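Putative c-1-tetrahydrofolate synthase, cytoplasmic (Leishmania major, PDB 4A26) probably interconverts one-carbon forms of tetrahydrofolate as a homodimeric, bifunctional enzyme, with NADP-dependent methylenetetrahydrofolate dehydrogenase and methenyltetrahydrofolate cyclohydrolase activities. Local coordinates at residues A[130-133]-A[134-138]. Sequence-based numbering, arbitrary orientation.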
ATOM      1  N   VAL A 130       4.324   4.702  -7.587  1.00 43.69           N
ATOM      2  CA  VAL A 130       3.004   5.238  -7.925  1.00 44.04           C
ATOM      3  C   VAL A 130       1.985   4.121  -8.201  1.00 41.47           C
ATOM      4  O   VAL A 130       0.836   4.212  -7.769  1.00 41.35           O
ATOM      5  CB  VAL A 130       3.074   6.247  -9.105  1.00 46.04           C
ATOM      6  CG1 VAL A 130       3.567   5.571 -10.381  1.00 45.04           C
ATOM      7  CG2 VAL A 130       1.723   6.913  -9.322  1.00 46.75           C
ATOM      8  N   ASN A 131       2.403   3.059  -8.883  1.00 39.85           N
ATOM      9  CA  ASN A 131       1.522   1.897  -9.086  1.00 37.75           C
ATOM     10  C   ASN A 131       1.286   1.129  -7.780  1.00 36.59           C
ATOM     11  O   ASN A 131       0.170   0.677  -7.511  1.00 35.63           O
ATOM     12  CB  ASN A 131       2.071   0.975 -10.177  1.00 36.44           C
ATOM     13  CG  ASN A 131       2.036   1.621 -11.563  1.00 37.91           C
ATOM     14  OD1 ASN A 131       1.103   2.349 -11.907  1.00 39.28           O
ATOM     15  ND2 ASN A 131       3.055   1.352 -12.359  1.00 37.88           N
ATOM     16  N   VAL A 132       2.333   1.010  -6.966  1.00 37.06           N
ATOM     17  CA  VAL A 132       2.206   0.437  -5.626  1.00 36.37           C
ATOM     18  C   VAL A 132       1.262   1.285  -4.773  1.00 37.66           C
ATOM     19  O   VAL A 132       0.472   0.756  -3.994  1.00 36.54           O
ATOM     20  CB  VAL A 132       3.577   0.322  -4.911  1.00 37.18           C
ATOM     21  CG1 VAL A 132       3.416  -0.337  -3.547  1.00 35.92           C
ATOM     22  CG2 VAL A 132       4.570  -0.466  -5.766  1.00 36.63           C
ATOM     23  N   GLY A 133       1.348   2.604  -4.932  1.00 40.37           N
ATOM     24  CA  GLY A 133       0.450   3.522  -4.244  1.00 42.08           C
ATOM     25  C   GLY A 133      -0.994   3.257  -4.602  1.00 41.49           C
ATOM     26  O   GLY A 133      -1.811   2.964  -3.735  1.00 41.15           O
ATOM     27  N   LEU A 134      -1.294   3.336  -5.895  1.00 41.81           N
ATOM     28  CA  LEU A 134      -2.646   3.086  -6.406  1.00 41.55           C
ATOM     29  C   LEU A 134      -3.191   1.710  -5.998  1.00 39.48           C
ATOM     30  O   LEU A 134      -4.390   1.552  -5.774  1.00 39.41           O
ATOM     31  CB  LEU A 134      -2.664   3.236  -7.929  1.00 41.81           C
ATOM     32  CG  LEU A 134      -2.452   4.658  -8.449  1.00 44.27           C
ATOM     33  CD1 LEU A 134      -2.136   4.654  -9.935  1.00 44.44           C
ATOM     34  CD2 LEU A 134      -3.667   5.521  -8.158  1.00 46.01           C
ATOM     35  N   LEU A 135      -2.306   0.724  -5.896  1.00 38.22           N
ATOM     36  CA  LEU A 135      -2.683  -0.613  -5.439  1.00 36.51           C
ATOM     37  C   LEU A 135      -3.172  -0.586  -3.989  1.00 36.90           C
ATOM     38  O   LEU A 135      -4.109  -1.295  -3.641  1.00 36.09           O
ATOM     39  CB  LEU A 135      -1.499  -1.581  -5.605  1.00 35.16           C
ATOM     40  CG  LEU A 135      -1.652  -3.074  -5.275  1.00 33.34           C
ATOM     41  CD1 LEU A 135      -1.449  -3.342  -3.793  1.00 32.93           C
ATOM     42  CD2 LEU A 135      -2.994  -3.634  -5.746  1.00 32.63           C
ATOM     43  N   HIS A 136      -2.539   0.238  -3.152  1.00 38.61           N
ATOM     44  CA  HIS A 136      -2.927   0.372  -1.740  1.00 39.35           C
ATOM     45  C   HIS A 136      -3.984   1.457  -1.508  1.00 41.67           C
ATOM     46  O   HIS A 136      -4.603   1.498  -0.449  1.00 42.10           O
ATOM     47  CB  HIS A 136      -1.702   0.673  -0.871  1.00 40.04           C
ATOM     48  CG  HIS A 136      -0.797  -0.501  -0.674  1.00 38.46           C
ATOM     49  ND1 HIS A 136       0.346  -0.693  -1.419  1.00 38.25           N
ATOM     50  CD2 HIS A 136      -0.864  -1.545   0.186  1.00 37.64           C
ATOM     51  CE1 HIS A 136       0.943  -1.805  -1.028  1.00 37.18           C
ATOM     52  NE2 HIS A 136       0.229  -2.342  -0.056  1.00 36.48           N
ATOM     53  N   TYR A 137      -4.185   2.325  -2.495  1.00 43.64           N
ATOM     54  CA  TYR A 137      -5.095   3.466  -2.371  1.00 46.47           C
ATOM     55  C   TYR A 137      -6.555   3.000  -2.391  1.00 46.45           C
ATOM     56  O   TYR A 137      -7.095   2.673  -3.451  1.00 46.18           O
ATOM     57  CB  TYR A 137      -4.837   4.466  -3.511  1.00 48.25           C
ATOM     58  CG  TYR A 137      -4.927   5.926  -3.121  1.00 51.90           C
ATOM     59  CD1 TYR A 137      -3.896   6.539  -2.414  1.00 53.71           C
ATOM     60  CD2 TYR A 137      -6.024   6.703  -3.483  1.00 54.38           C
ATOM     61  CE1 TYR A 137      -3.960   7.881  -2.065  1.00 57.13           C
ATOM     62  CE2 TYR A 137      -6.097   8.050  -3.139  1.00 57.91           C
ATOM     63  CZ  TYR A 137      -5.061   8.631  -2.429  1.00 59.32           C
ATOM     64  OH  TYR A 137      -5.120   9.964  -2.084  1.00 63.43           O
ATOM     65  N   LYS A 138      -7.182   2.957  -1.218  1.00 47.27           N
ATOM     66  CA  LYS A 138      -8.590   2.572  -1.100  1.00 47.77           C
ATOM     67  C   LYS A 138      -9.455   3.593  -1.829  1.00 50.44           C
ATOM     68  O   LYS A 138      -9.545   4.742  -1.403  1.00 53.11           O
ATOM     69  CB  LYS A 138      -9.001   2.477   0.376  1.00 48.32           C
ATOM     70  CG  LYS A 138     -10.457   2.045   0.637  1.00 48.82           C
ATOM     71  CD  LYS A 138     -11.362   3.225   0.983  1.00 52.19           C
ATOM     72  CE  LYS A 138     -12.749   2.767   1.439  1.00 52.78           C
ATOM     73  NZ  LYS A 138     -12.743   2.126   2.781  1.00 51.41           N
TER
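Leu134 N bonds to Val130 O and Leu135 N to Asn131 O, each at 3.0 Å, the i to i+4 ladder of the closing turns of alpha-helix 129-136, part of the NAD(P)-binding family region. The ladder frays at Gly133 O, which takes weak bonds from His136 N and Tyr137 N, and Tyr137 is where the chain leaves helical geometry. One residue earlier, Val132 O is gripped twice by His136: by its backbone N at 3.2 Å and by its ring ND1 at 3.0 Å, the two donors arriving from opposite faces of the carbonyl plane. ND1 stands above that plane, 36° out of it, and its N-H points at the oxygen with an angle of 151°. The imidazole reaches back because CG sits beside the backbone N, anti to the carbonyl carbon (chi1 -73°). Val132 runs alongside, its CG1 meeting the ring edge in plane, while Leu135 CD1 sits over the ring centre, 3.9 Å above one face. This turn lies at the dimer interface: the His136 ring stacks on His136 of the second subunit, and Val132 packs on Tyr137 of that subunit. On the intrachain side, Leu135 packs on Ala183 and Leu184 of helix 178-187, and Asn131 ND2 bonds to Asp123 OD2. Leu134 folds its isobutyl group back along the helix, placing CG 3.4 Å from Val130 O.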